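Local coordinates for protein oxidoreductase, Gfo/Idh/MocA family (Vibrio cholerae, PDB 1XEA) that probably catalyses an NAD(P)-dependent oxidation or reduction on a substrate not yet identified, holding the dinucleotide on its Rossmann-fold domain, at residues A[262-266]-A[267-271]; A[19-22]-A[23-27]; A[190-194]-A[195-199]; A[159-162]-A[163-167]; A[81-85]-A[86-90]. All coordinates share one frame; numbering follows the deposited sequence.

Contact 1 of 5, residues A[262-266]-A[267-271]; sequences MLASK and GFDAM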
loop_
_atom_site.group_PDB
_atom_site.type_symbol
_atom_site.label_atom_id
_atom_site.label_comp_id
_atom_site.label_asym_id
_atom_site.label_seq_id
_atom_site.Cartn_x
_atom_site.Cartn_y
_atom_site.Cartn_z
HETATM N N MSE A 262 16.954 4.596 -13.565
HETATM C CA MSE A 262 15.874 5.560 -13.383
HETATM C C MSE A 262 15.417 6.189 -14.685
HETATM O O MSE A 262 14.221 6.217 -14.981
HETATM C CB MSE A 262 16.322 6.642 -12.395
HETATM C CG MSE A 262 15.318 7.741 -12.089
HETATM SE SE MSE A 262 15.374 9.211 -13.328
HETATM C CE MSE A 262 17.139 9.872 -12.910
ATOM N N LEU A 263 16.352 6.701 -15.473
ATOM C CA LEU A 263 15.953 7.319 -16.730
ATOM C C LEU A 263 15.221 6.308 -17.618
ATOM O O LEU A 263 14.229 6.653 -18.271
ATOM C CB LEU A 263 17.170 7.911 -17.460
ATOM C CG LEU A 263 17.722 9.242 -16.895
ATOM C CD1 LEU A 263 18.886 9.724 -17.767
ATOM C CD2 LEU A 263 16.615 10.311 -16.857
ATOM N N ALA A 264 15.692 5.059 -17.620
ATOM C CA ALA A 264 15.085 3.994 -18.426
ATOM C C ALA A 264 13.649 3.743 -18.023
ATOM O O ALA A 264 12.769 3.534 -18.875
ATOM C CB ALA A 264 15.876 2.710 -18.286
ATOM N N SER A 265 13.414 3.747 -16.718
ATOM C CA SER A 265 12.063 3.518 -16.229
ATOM C C SER A 265 11.162 4.654 -16.728
ATOM O O SER A 265 9.969 4.448 -16.965
ATOM C CB SER A 265 12.036 3.463 -14.710
ATOM O OG SER A 265 11.927 4.753 -14.176
ATOM N N LYS A 266 11.735 5.848 -16.895
ATOM C CA LYS A 266 10.963 6.977 -17.391
ATOM C C LYS A 266 10.884 6.960 -18.911
ATOM O O LYS A 266 10.565 7.969 -19.546
ATOM C CB LYS A 266 11.557 8.294 -16.925
ATOM C CG LYS A 266 11.528 8.490 -15.429
ATOM C CD LYS A 266 11.598 9.979 -15.073
ATOM C CE LYS A 266 11.873 10.157 -13.599
ATOM N NZ LYS A 266 10.910 9.418 -12.765
ATOM N N GLY A 267 11.178 5.793 -19.476
ATOM C CA GLY A 267 11.120 5.593 -20.914
ATOM C C GLY A 267 12.113 6.332 -21.795
ATOM O O GLY A 267 12.002 6.286 -23.019
ATOM N N PHE A 268 13.090 7.010 -21.209
ATOM C CA PHE A 268 14.036 7.721 -22.040
ATOM C C PHE A 268 14.891 6.804 -22.890
ATOM O O PHE A 268 14.978 7.002 -24.098
ATOM C CB PHE A 268 14.895 8.662 -21.200
ATOM C CG PHE A 268 14.148 9.877 -20.712
ATOM C CD1 PHE A 268 13.261 9.793 -19.634
ATOM C CD2 PHE A 268 14.305 11.101 -21.346
ATOM C CE1 PHE A 268 12.546 10.917 -19.194
ATOM C CE2 PHE A 268 13.594 12.220 -20.911
ATOM C CZ PHE A 268 12.711 12.124 -19.831
ATOM N N ASP A 269 15.505 5.792 -22.289
ATOM C CA ASP A 269 16.331 4.871 -23.070
ATOM C C ASP A 269 15.528 4.264 -24.218
ATOM O O ASP A 269 16.020 4.164 -25.336
ATOM C CB ASP A 269 16.882 3.742 -22.187
ATOM C CG ASP A 269 17.845 4.247 -21.117
ATOM O OD1 ASP A 269 18.506 3.415 -20.452
ATOM O OD2 ASP A 269 17.942 5.480 -20.924
ATOM N N ALA A 270 14.293 3.855 -23.936
ATOM C CA ALA A 270 13.449 3.244 -24.958
ATOM C C ALA A 270 13.144 4.211 -26.091
ATOM O O ALA A 270 13.105 3.825 -27.256
ATOM C CB ALA A 270 12.163 2.752 -24.332
HETATM N N MSE A 271 12.915 5.468 -25.739
HETATM C CA MSE A 271 12.614 6.482 -26.728
HETATM C C MSE A 271 13.850 6.733 -27.595
HETATM O O MSE A 271 13.772 6.682 -28.820
HETATM C CB MSE A 271 12.181 7.772 -26.038
HETATM C CG MSE A 271 11.789 8.866 -27.008
HETATM SE SE MSE A 271 11.507 10.564 -26.158
HETATM C CE MSE A 271 13.232 10.741 -25.269
#

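Contact 2 of 5, residues A[19-22]-A[23-27]; sequences LPVL and AQWPD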
loop_
_atom_site.group_PDB
_atom_site.type_symbol
_atom_site.label_atom_id
_atom_site.label_comp_id
_atom_site.label_asym_id
_atom_site.label_seq_id
_atom_site.Cartn_x
_atom_site.Cartn_y
_atom_site.Cartn_z
ATOM N N LEU A 19 21.471 13.958 -22.313
ATOM C CA LEU A 19 22.921 13.878 -22.286
ATOM C C LEU A 19 23.419 12.626 -21.560
ATOM O O LEU A 19 24.192 11.843 -22.122
ATOM C CB LEU A 19 23.504 15.129 -21.635
ATOM C CG LEU A 19 24.714 15.708 -22.361
ATOM C CD1 LEU A 19 25.255 16.864 -21.545
ATOM C CD2 LEU A 19 25.783 14.647 -22.554
ATOM N N PRO A 20 22.971 12.408 -20.309
ATOM C CA PRO A 20 23.436 11.216 -19.601
ATOM C C PRO A 20 23.108 9.896 -20.296
ATOM O O PRO A 20 23.877 8.937 -20.211
ATOM C CB PRO A 20 22.780 11.355 -18.225
ATOM C CG PRO A 20 21.573 12.179 -18.484
ATOM C CD PRO A 20 22.066 13.200 -19.457
ATOM N N VAL A 21 21.981 9.837 -20.993
ATOM C CA VAL A 21 21.608 8.610 -21.683
ATOM C C VAL A 21 22.421 8.439 -22.949
ATOM O O VAL A 21 22.871 7.349 -23.245
ATOM C CB VAL A 21 20.114 8.603 -22.057
ATOM C CG1 VAL A 21 19.814 7.453 -23.002
ATOM C CG2 VAL A 21 19.278 8.488 -20.811
ATOM N N LEU A 22 22.613 9.517 -23.695
ATOM C CA LEU A 22 23.367 9.424 -24.925
ATOM C C LEU A 22 24.850 9.219 -24.741
ATOM O O LEU A 22 25.446 8.391 -25.422
ATOM C CB LEU A 22 23.143 10.664 -25.761
ATOM C CG LEU A 22 22.051 10.493 -26.812
ATOM C CD1 LEU A 22 20.724 10.106 -26.175
ATOM C CD2 LEU A 22 21.928 11.794 -27.563
ATOM N N ALA A 23 25.446 9.978 -23.826
ATOM C CA ALA A 23 26.885 9.893 -23.562
ATOM C C ALA A 23 27.298 8.491 -23.143
ATOM O O ALA A 23 28.480 8.178 -23.052
ATOM C CB ALA A 23 27.270 10.890 -22.487
ATOM N N GLN A 24 26.308 7.643 -22.914
ATOM C CA GLN A 24 26.546 6.282 -22.485
ATOM C C GLN A 24 26.137 5.292 -23.578
ATOM O O GLN A 24 26.537 4.131 -23.555
ATOM C CB GLN A 24 25.760 6.050 -21.189
ATOM C CG GLN A 24 25.507 4.616 -20.817
ATOM C CD GLN A 24 24.084 4.202 -21.092
ATOM O OE1 GLN A 24 23.613 4.260 -22.228
ATOM N NE2 GLN A 24 23.381 3.788 -20.047
ATOM N N TRP A 25 25.344 5.757 -24.541
ATOM C CA TRP A 25 24.881 4.896 -25.629
ATOM C C TRP A 25 26.034 4.399 -26.487
ATOM O O TRP A 25 26.943 5.147 -26.833
ATOM C CB TRP A 25 23.870 5.639 -26.508
ATOM C CG TRP A 25 22.539 4.957 -26.598
ATOM C CD1 TRP A 25 21.473 5.094 -25.735
ATOM C CD2 TRP A 25 22.125 4.016 -27.594
ATOM N NE1 TRP A 25 20.427 4.296 -26.144
ATOM C CE2 TRP A 25 20.799 3.624 -27.279
ATOM C CE3 TRP A 25 22.744 3.463 -28.724
ATOM C CZ2 TRP A 25 20.082 2.702 -28.054
ATOM C CZ3 TRP A 25 22.030 2.542 -29.503
ATOM C CH2 TRP A 25 20.710 2.171 -29.161
ATOM N N PRO A 26 26.016 3.112 -26.829
ATOM C CA PRO A 26 27.078 2.529 -27.653
ATOM C C PRO A 26 26.982 2.857 -29.143
ATOM O O PRO A 26 25.889 2.944 -29.703
ATOM C CB PRO A 26 26.947 1.030 -27.371
ATOM C CG PRO A 26 25.487 0.861 -27.139
ATOM C CD PRO A 26 25.149 2.065 -26.267
ATOM N N ASP A 27 28.142 3.040 -29.772
ATOM C CA ASP A 27 28.235 3.353 -31.195
ATOM C C ASP A 27 27.589 4.678 -31.565
ATOM O O ASP A 27 26.849 4.765 -32.549
ATOM C CB ASP A 27 27.600 2.250 -32.044
ATOM C CG ASP A 27 28.292 0.920 -31.889
ATOM O OD1 ASP A 27 27.986 0.191 -30.914
ATOM O OD2 ASP A 27 29.141 0.606 -32.751
#

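Contact 3 of 5, residues A[190-194]-A[195-199]; sequences YHMSE and GLLAR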
loop_
_atom_site.group_PDB
_atom_site.type_symbol
_atom_site.label_atom_id
_atom_site.label_comp_id
_atom_site.label_asym_id
_atom_site.label_seq_id
_atom_site.Cartn_x
_atom_site.Cartn_y
_atom_site.Cartn_z
ATOM N N TYR A 190 -12.113 22.800 -16.516
ATOM C CA TYR A 190 -10.932 23.394 -15.910
ATOM C C TYR A 190 -11.309 24.321 -14.775
ATOM O O TYR A 190 -12.489 24.528 -14.498
ATOM C CB TYR A 190 -10.103 24.137 -16.966
ATOM C CG TYR A 190 -10.829 25.273 -17.633
ATOM C CD1 TYR A 190 -10.944 26.509 -17.003
ATOM C CD2 TYR A 190 -11.444 25.103 -18.875
ATOM C CE1 TYR A 190 -11.653 27.548 -17.582
ATOM C CE2 TYR A 190 -12.161 26.139 -19.470
ATOM C CZ TYR A 190 -12.263 27.359 -18.815
ATOM O OH TYR A 190 -12.980 28.393 -19.376
ATOM N N HIS A 191 -10.293 24.848 -14.103
ATOM C CA HIS A 191 -10.488 25.765 -12.993
ATOM C C HIS A 191 -9.353 26.765 -12.993
ATOM O O HIS A 191 -8.205 26.414 -13.241
ATOM C CB HIS A 191 -10.491 25.022 -11.662
ATOM C CG HIS A 191 -10.676 25.916 -10.469
ATOM N ND1 HIS A 191 -11.839 26.622 -10.237
ATOM C CD2 HIS A 191 -9.859 26.186 -9.422
ATOM C CE1 HIS A 191 -11.734 27.281 -9.098
ATOM N NE2 HIS A 191 -10.544 27.033 -8.582
HETATM N N MSE A 192 -9.687 28.017 -12.713
HETATM C CA MSE A 192 -8.699 29.077 -12.672
HETATM C C MSE A 192 -8.548 29.554 -11.232
HETATM O O MSE A 192 -9.515 29.992 -10.617
HETATM C CB MSE A 192 -9.151 30.240 -13.555
HETATM C CG MSE A 192 -9.421 29.880 -15.002
HETATM SE SE MSE A 192 -7.812 29.616 -16.069
HETATM C CE MSE A 192 -6.862 31.251 -15.616
ATOM N N SER A 193 -7.345 29.444 -10.681
ATOM C CA SER A 193 -7.109 29.920 -9.325
ATOM C C SER A 193 -6.428 31.270 -9.483
ATOM O O SER A 193 -5.439 31.391 -10.207
ATOM C CB SER A 193 -6.214 28.970 -8.542
ATOM O OG SER A 193 -5.963 29.492 -7.248
ATOM N N GLU A 194 -6.952 32.273 -8.783
ATOM C CA GLU A 194 -6.440 33.630 -8.887
ATOM C C GLU A 194 -6.502 33.940 -10.376
ATOM O O GLU A 194 -7.576 33.933 -10.972
ATOM C CB GLU A 194 -4.995 33.727 -8.389
ATOM C CG GLU A 194 -4.778 34.859 -7.404
ATOM C CD GLU A 194 -5.130 34.464 -5.983
ATOM O OE1 GLU A 194 -4.299 33.791 -5.339
ATOM O OE2 GLU A 194 -6.234 34.806 -5.506
ATOM N N GLY A 195 -5.347 34.170 -10.989
ATOM C CA GLY A 195 -5.334 34.471 -12.408
ATOM C C GLY A 195 -4.667 33.418 -13.267
ATOM O O GLY A 195 -4.377 33.658 -14.439
ATOM N N LEU A 196 -4.440 32.238 -12.698
ATOM C CA LEU A 196 -3.791 31.157 -13.438
ATOM C C LEU A 196 -4.649 29.896 -13.597
ATOM O O LEU A 196 -5.745 29.792 -13.049
ATOM C CB LEU A 196 -2.479 30.803 -12.746
ATOM C CG LEU A 196 -1.589 32.014 -12.494
ATOM C CD1 LEU A 196 -0.399 31.597 -11.667
ATOM C CD2 LEU A 196 -1.163 32.628 -13.814
ATOM N N LEU A 197 -4.135 28.943 -14.366
ATOM C CA LEU A 197 -4.835 27.694 -14.581
ATOM C C LEU A 197 -4.370 26.759 -13.474
ATOM O O LEU A 197 -3.167 26.528 -13.319
ATOM C CB LEU A 197 -4.476 27.089 -15.937
ATOM C CG LEU A 197 -5.606 26.348 -16.664
ATOM C CD1 LEU A 197 -5.000 25.495 -17.754
ATOM C CD2 LEU A 197 -6.411 25.498 -15.704
ATOM N N ALA A 198 -5.324 26.245 -12.699
ATOM C CA ALA A 198 -5.030 25.341 -11.592
ATOM C C ALA A 198 -5.147 23.886 -12.050
ATOM O O ALA A 198 -4.189 23.125 -11.926
ATOM C CB ALA A 198 -5.975 25.617 -10.419
ATOM N N ARG A 199 -6.308 23.502 -12.580
ATOM C CA ARG A 199 -6.492 22.136 -13.065
ATOM C C ARG A 199 -7.235 22.100 -14.396
ATOM O O ARG A 199 -8.126 22.912 -14.641
ATOM C CB ARG A 199 -7.256 21.279 -12.058
ATOM C CG ARG A 199 -8.715 21.571 -12.066
ATOM C CD ARG A 199 -9.551 20.433 -11.568
ATOM N NE ARG A 199 -10.950 20.810 -11.721
ATOM C CZ ARG A 199 -11.589 20.858 -12.888
ATOM N NH1 ARG A 199 -10.964 20.538 -14.011
ATOM N NH2 ARG A 199 -12.849 21.263 -12.945
#

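Contact 4 of 5, residues A[159-162]-A[163-167]; sequences DIRT and FVFDD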
loop_
_atom_site.group_PDB
_atom_site.type_symbol
_atom_site.label_atom_id
_atom_site.label_comp_id
_atom_site.label_asym_id
_atom_site.label_seq_id
_atom_site.Cartn_x
_atom_site.Cartn_y
_atom_site.Cartn_z
ATOM N N ASP A 159 0.092 30.009 -16.381
ATOM C CA ASP A 159 -0.687 30.535 -17.494
ATOM C C ASP A 159 -1.095 29.434 -18.461
ATOM O O ASP A 159 -0.328 28.516 -18.746
ATOM C CB ASP A 159 0.120 31.568 -18.261
ATOM C CG ASP A 159 1.237 30.937 -19.042
ATOM O OD1 ASP A 159 2.109 30.312 -18.388
ATOM O OD2 ASP A 159 1.238 31.050 -20.296
ATOM N N ILE A 160 -2.302 29.565 -18.993
ATOM C CA ILE A 160 -2.849 28.609 -19.937
ATOM C C ILE A 160 -1.822 28.029 -20.889
ATOM O O ILE A 160 -1.625 26.819 -20.924
ATOM C CB ILE A 160 -3.958 29.247 -20.755
ATOM C CG1 ILE A 160 -5.003 29.827 -19.798
ATOM C CG2 ILE A 160 -4.564 28.219 -21.700
ATOM C CD1 ILE A 160 -6.105 30.573 -20.485
ATOM N N ARG A 161 -1.168 28.888 -21.657
ATOM C CA ARG A 161 -0.175 28.437 -22.619
ATOM C C ARG A 161 0.841 27.466 -22.048
ATOM O O ARG A 161 0.844 26.294 -22.406
ATOM C CB ARG A 161 0.556 29.635 -23.211
ATOM C CG ARG A 161 -0.245 30.377 -24.262
ATOM C CD ARG A 161 -0.092 29.729 -25.611
ATOM N NE ARG A 161 -1.346 29.737 -26.342
ATOM C CZ ARG A 161 -1.468 29.351 -27.605
ATOM N NH1 ARG A 161 -0.402 28.931 -28.278
ATOM N NH2 ARG A 161 -2.660 29.369 -28.189
ATOM N N THR A 162 1.712 27.956 -21.176
ATOM C CA THR A 162 2.739 27.109 -20.593
ATOM C C THR A 162 2.163 25.821 -20.035
ATOM O O THR A 162 2.639 24.729 -20.339
ATOM C CB THR A 162 3.465 27.827 -19.460
ATOM O OG1 THR A 162 3.978 29.074 -19.940
ATOM C CG2 THR A 162 4.617 26.976 -18.952
ATOM N N PHE A 163 1.143 25.966 -19.202
ATOM C CA PHE A 163 0.477 24.834 -18.577
ATOM C C PHE A 163 0.126 23.764 -19.606
ATOM O O PHE A 163 0.390 22.588 -19.390
ATOM C CB PHE A 163 -0.790 25.335 -17.882
ATOM C CG PHE A 163 -1.530 24.289 -17.091
ATOM C CD1 PHE A 163 -1.605 24.383 -15.707
ATOM C CD2 PHE A 163 -2.262 23.297 -17.729
ATOM C CE1 PHE A 163 -2.401 23.518 -14.972
ATOM C CE2 PHE A 163 -3.060 22.428 -16.995
ATOM C CZ PHE A 163 -3.132 22.546 -15.615
ATOM N N VAL A 164 -0.455 24.169 -20.728
ATOM C CA VAL A 164 -0.841 23.203 -21.737
ATOM C C VAL A 164 0.288 22.707 -22.618
ATOM O O VAL A 164 0.536 21.507 -22.692
ATOM C CB VAL A 164 -1.950 23.747 -22.651
ATOM C CG1 VAL A 164 -2.342 22.698 -23.680
ATOM C CG2 VAL A 164 -3.164 24.132 -21.824
ATOM N N PHE A 165 0.983 23.607 -23.294
ATOM C CA PHE A 165 2.048 23.159 -24.174
ATOM C C PHE A 165 3.274 22.567 -23.496
ATOM O O PHE A 165 3.912 21.673 -24.049
ATOM C CB PHE A 165 2.466 24.284 -25.121
ATOM C CG PHE A 165 1.590 24.399 -26.332
ATOM C CD1 PHE A 165 0.341 25.002 -26.254
ATOM C CD2 PHE A 165 1.998 23.871 -27.546
ATOM C CE1 PHE A 165 -0.489 25.072 -27.367
ATOM C CE2 PHE A 165 1.173 23.939 -28.661
ATOM C CZ PHE A 165 -0.070 24.542 -28.568
ATOM N N ASP A 166 3.607 23.032 -22.302
ATOM C CA ASP A 166 4.791 22.501 -21.640
ATOM C C ASP A 166 4.532 21.457 -20.557
ATOM O O ASP A 166 5.473 20.932 -19.959
ATOM C CB ASP A 166 5.618 23.649 -21.060
ATOM C CG ASP A 166 6.043 24.642 -22.118
ATOM O OD1 ASP A 166 6.766 24.245 -23.065
ATOM O OD2 ASP A 166 5.651 25.825 -22.008
ATOM N N ASP A 167 3.268 21.127 -20.318
ATOM C CA ASP A 167 2.955 20.165 -19.274
ATOM C C ASP A 167 1.825 19.213 -19.634
ATOM O O ASP A 167 2.063 18.035 -19.908
ATOM C CB ASP A 167 2.609 20.925 -17.995
ATOM C CG ASP A 167 3.081 20.214 -16.754
ATOM O OD1 ASP A 167 3.776 19.187 -16.880
ATOM O OD2 ASP A 167 2.767 20.689 -15.643
#

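Contact 5 of 5, residues A[81-85]-A[86-90]; sequences AFFLH and LGIPT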
loop_
_atom_site.group_PDB
_atom_site.type_symbol
_atom_site.label_atom_id
_atom_site.label_comp_id
_atom_site.label_asym_id
_atom_site.label_seq_id
_atom_site.Cartn_x
_atom_site.Cartn_y
_atom_site.Cartn_z
ATOM N N ALA A 81 13.667 23.787 -38.586
ATOM C CA ALA A 81 13.625 24.107 -40.008
ATOM C C ALA A 81 15.023 24.082 -40.615
ATOM O O ALA A 81 15.244 23.480 -41.669
ATOM C CB ALA A 81 12.993 25.476 -40.217
ATOM N N PHE A 82 15.967 24.728 -39.938
ATOM C CA PHE A 82 17.343 24.792 -40.420
ATOM C C PHE A 82 17.910 23.445 -40.854
ATOM O O PHE A 82 18.344 23.281 -41.998
ATOM C CB PHE A 82 18.259 25.392 -39.357
ATOM C CG PHE A 82 19.678 25.560 -39.815
ATOM C CD1 PHE A 82 19.979 26.390 -40.894
ATOM C CD2 PHE A 82 20.713 24.900 -39.167
ATOM C CE1 PHE A 82 21.296 26.568 -41.316
ATOM C CE2 PHE A 82 22.035 25.071 -39.580
ATOM C CZ PHE A 82 22.327 25.907 -40.659
ATOM N N PHE A 83 17.908 22.479 -39.946
ATOM C CA PHE A 83 18.448 21.172 -40.283
ATOM C C PHE A 83 17.494 20.366 -41.141
ATOM O O PHE A 83 17.917 19.469 -41.869
ATOM C CB PHE A 83 18.798 20.399 -39.019
ATOM C CG PHE A 83 19.764 21.116 -38.135
ATOM C CD1 PHE A 83 19.314 22.035 -37.196
ATOM C CD2 PHE A 83 21.131 20.892 -38.254
ATOM C CE1 PHE A 83 20.210 22.719 -36.386
ATOM C CE2 PHE A 83 22.036 21.571 -37.450
ATOM C CZ PHE A 83 21.574 22.486 -36.513
ATOM N N LEU A 84 16.207 20.680 -41.056
ATOM C CA LEU A 84 15.230 19.966 -41.860
ATOM C C LEU A 84 15.459 20.282 -43.329
ATOM O O LEU A 84 15.310 19.410 -44.191
ATOM C CB LEU A 84 13.812 20.352 -41.456
ATOM C CG LEU A 84 13.326 19.667 -40.186
ATOM C CD1 LEU A 84 11.931 20.167 -39.872
ATOM C CD2 LEU A 84 13.318 18.157 -40.381
ATOM N N HIS A 85 15.826 21.527 -43.617
ATOM C CA HIS A 85 16.081 21.923 -44.989
ATOM C C HIS A 85 17.408 21.320 -45.466
ATOM O O HIS A 85 17.524 20.850 -46.605
ATOM C CB HIS A 85 16.097 23.447 -45.101
ATOM C CG HIS A 85 16.460 23.938 -46.465
ATOM N ND1 HIS A 85 16.370 23.149 -47.594
ATOM C CD2 HIS A 85 16.975 25.120 -46.877
ATOM C CE1 HIS A 85 16.822 23.819 -48.638
ATOM N NE2 HIS A 85 17.195 25.020 -48.229
ATOM N N LEU A 86 18.405 21.332 -44.587
ATOM C CA LEU A 86 19.711 20.767 -44.902
ATOM C C LEU A 86 19.592 19.256 -45.092
ATOM O O LEU A 86 20.584 18.575 -45.351
ATOM C CB LEU A 86 20.690 21.049 -43.769
ATOM C CG LEU A 86 20.926 22.526 -43.477
ATOM C CD1 LEU A 86 21.609 22.694 -42.125
ATOM C CD2 LEU A 86 21.764 23.125 -44.590
ATOM N N GLY A 87 18.374 18.740 -44.941
ATOM C CA GLY A 87 18.133 17.314 -45.103
ATOM C C GLY A 87 18.776 16.430 -44.047
ATOM O O GLY A 87 19.563 15.534 -44.358
ATOM N N ILE A 88 18.432 16.672 -42.790
ATOM C CA ILE A 88 18.990 15.885 -41.700
ATOM C C ILE A 88 17.899 15.465 -40.716
ATOM O O ILE A 88 17.104 16.294 -40.276
ATOM C CB ILE A 88 20.062 16.701 -40.961
ATOM C CG1 ILE A 88 21.119 17.159 -41.966
ATOM C CG2 ILE A 88 20.697 15.876 -39.860
ATOM C CD1 ILE A 88 22.152 18.085 -41.384
ATOM N N PRO A 89 17.832 14.163 -40.375
ATOM C CA PRO A 89 16.814 13.695 -39.428
ATOM C C PRO A 89 16.860 14.592 -38.191
ATOM O O PRO A 89 17.905 14.734 -37.556
ATOM C CB PRO A 89 17.266 12.272 -39.127
ATOM C CG PRO A 89 17.880 11.847 -40.430
ATOM C CD PRO A 89 18.697 13.053 -40.812
ATOM N N THR A 90 15.736 15.208 -37.853
ATOM C CA THR A 90 15.708 16.096 -36.698
ATOM C C THR A 90 14.856 15.591 -35.533
ATOM O O THR A 90 13.766 15.049 -35.723
ATOM C CB THR A 90 15.201 17.514 -37.097
ATOM O OG1 THR A 90 16.091 18.080 -38.062
ATOM C CG2 THR A 90 15.129 18.438 -35.889
#

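Contact 1 of 5, residues A[262-266]-A[267-271]
Phe268 folds back over the end of the short helix 262-265, and its side chain can be followed atom by atom. CB lies 3.6 Å from Leu263 O, the same carbonyl that accepts the hydrogen bond from Phe268 N. With CG anti to the carbonyl carbon (chi1 -73°), the ring swings back toward the preceding helix, and Leu263 O sits at its edge, near its plane. Further out, the nearest atom to Phe268 CD1 is Lys266 O at 3.3 Å, oblique to the ring and close to CE1 as well. CD1 also comes 3.5 Å from Lys266 CB, which lies at the ring edge and in its plane. Leu263 adds looser apolar contact, its CD2 standing 4.4 Å from Phe268 CD1. The lysine chain then turns away toward the second subunit, where its amine forms a salt bridge with Asp258 and the side chain a cation-pi contact with Trp259. At the next residue, Asp269, the carboxylate reaches back to Ala264, Asp269 OD1 resting 3.5 Å from Ala264 CB. Two backbone bonds tie the junction: Phe268 N donates to Leu263 O at 3.2 Å, and Gly267 N to Ala264 O at 2.8 Å, this second donor standing well above the carbonyl plane. Gly267, with phi +67°, is the C-prime residue and at the same time the N-cap of helix 268-281, so a Schellman motif ends one helix directly where the next begins.

Contact 2 of 5, residues A[19-22]-A[23-27]
Ala23, the first residue past helix 12-22, meets Leu19 twice. Its N donates a nearly straight bond to Leu19 O at 2.8 Å, arriving almost along the C=O axis, and its CB lies 4.0 Å from Leu19 CD2. At Gln24, CB rests 3.6 Å from Pro20 O. Trp25 closes a type I turn that starts at Leu22, its N donating to Leu22 O at 2.8 Å from above the carbonyl plane. The indole runs alongside Val21, both side chains pointing the same way, with Trp25 CD1 4.0 Å from Val21 CG1; placing CG1 anti to the backbone N (chi1 169°) turns that methyl to the indole. Val21 O lies at the indole edge, in its plane. Beyond the pair, Trp25 leans on Gln273 and Leu276 of helix 268-281. The type I turn follows the C-terminal end of helix 12-22 and leads the chain to strand 28-33, completing the first beta-alpha-beta crossover of a Rossmann fold.

Contact 3 of 5, residues A[190-194]-A[195-199]
Met192 and Leu197 face each other as a non-hydrogen-bonded pair of this antiparallel hairpin, the selenium of Met192 lying 4.0 Å from Leu197 CG. Bends at chi2 and chi3 fold the selenomethionine over the partner strand, bringing its terminal methyl down onto the peptide between Leu196 and Leu197. Tyr190 lies beside them, its CB 4.1 Å from Leu197 CD2. On the other face His191 and Arg199 form a hydrogen-bonded pair, His191 CB standing 3.9 Å from Arg199 CG. The arginine has CG wedged between its own backbone N and carbonyl carbon (chi1 77°), then runs extended to NE, so that the guanidinium lies with one face over the main chain of Tyr190, whose carbonyl carbon is 3.6 Å from its plane. Asp201 pairs with the same guanidinium in a salt bridge. Ala198 and Arg199 both sit opposite His191, a classic beta bulge: His191 N donates to Arg199 O at 3.0 Å, and Ala198 N to His191 O at 2.9 Å. Ser193 and Ala198 bring their CB atoms together at 3.9 Å. At the tip Leu196 N donates to Ser193 O at 2.8 Å, closing a type II' turn through Glu194 and Gly195. The hairpin forms one edge of the large mixed sheet within this chain, with Tyr190 against Ile306 and Val310 of helix 286-311, while Asp208 and Leu210 of the third subunit pack on His191 and Arg199.

Contact 4 of 5, residues A[159-162]-A[163-167]
Thr162 and Asp166, one helical turn apart, cross obliquely, with the Thr162 methyl CG2 3.4 Å from Asp166 OD2. Next to them Arg161 and Phe165 run side by side: the guanidinium and ring planes are only 14° apart, and Arg161 NH1 is 4.0 Å from Phe165 CE1, which lies over one guanidinium face. Ile160 CG2 lies 4.3 Å from Val164 CG2. Backbone bonds underlie all three pairs, among them Phe165 N to Arg161 O at 2.8 Å. What orients Thr162 is the N-cap, Asp159: the threonine hydroxyl donates to the syn lone pair of Asp159 OD1 at 2.7 Å, and Thr162 N reaches Asp159 OD2 at 3.3 Å from above the carboxylate plane. Arg161 NH1 also forms a salt bridge with Glu300 of helix 286-311. Helix 160-175 therefore starts wedged between helix 286-311, where Ile306 and Cys303 receive Ile160 and Val164, and the mixed sheet, where Phe163 packs on Leu197, Leu200 and Met215.

Contact 5 of 5, residues A[81-85]-A[86-90]
Apolar contact begins with Leu86 lying over Phe82: CD1 sits above one face of the ring, 3.6 Å from its centroid and 17° off the normal, a CH-pi contact. Because CG of Phe82 is anti to the backbone N (chi1 -177°), the ring swings along the helix toward that methyl. Phe83 meets Ile88 at its ring edge, Phe83 CD2 to Ile88 CD1 4.3 Å, and Leu86 CD1 is equally far from the same ring carbon. Farther along, Leu84 CD2 approaches Thr90 CB at 3.8 Å, the two side chains crossing at about a right angle. Among the hydrogen bonds, Leu86 N to Phe82 O, 3.2 Å, is the last regular helical one. Ile88 N then donates to Phe83 O at 3.0 Å; with a weak bond from Gly87 N to Leu84 O, its donor less surely placed, and the positive phi of Gly87, this makes a Schellman motif that ends helix 76-85 and turns the chain into strand 90-93 of the Rossmann sheet. Past the turn, the Thr90 hydroxyl OG1 donates to Ile88 O at 3.0 Å.

In the fold
Two pairs of these contacts touch. Contacts 1 and 2, with centres about 12 Å apart, meet where Val21 CG2 packs 3.3 Å from Leu263 CD1, setting the end of helix 12-22 against the junction of helices 262-265 and 268-281; both also reach the second subunit. Contacts 3 and 4 lie equally close, Phe163 CD2 standing 3.5 Å from Leu197 CD1, so the start of helix 160-175 is laid on the hairpin. Contact 5 shares the nucleotide-binding domain with contact 2, nearest atoms about 11 Å apart. The side chain of Leu19 in contact 2 lies near, without touching, the apparent glycine-rich GxGxxA turn (Gly9, Gly11), which probably receives the dinucleotide.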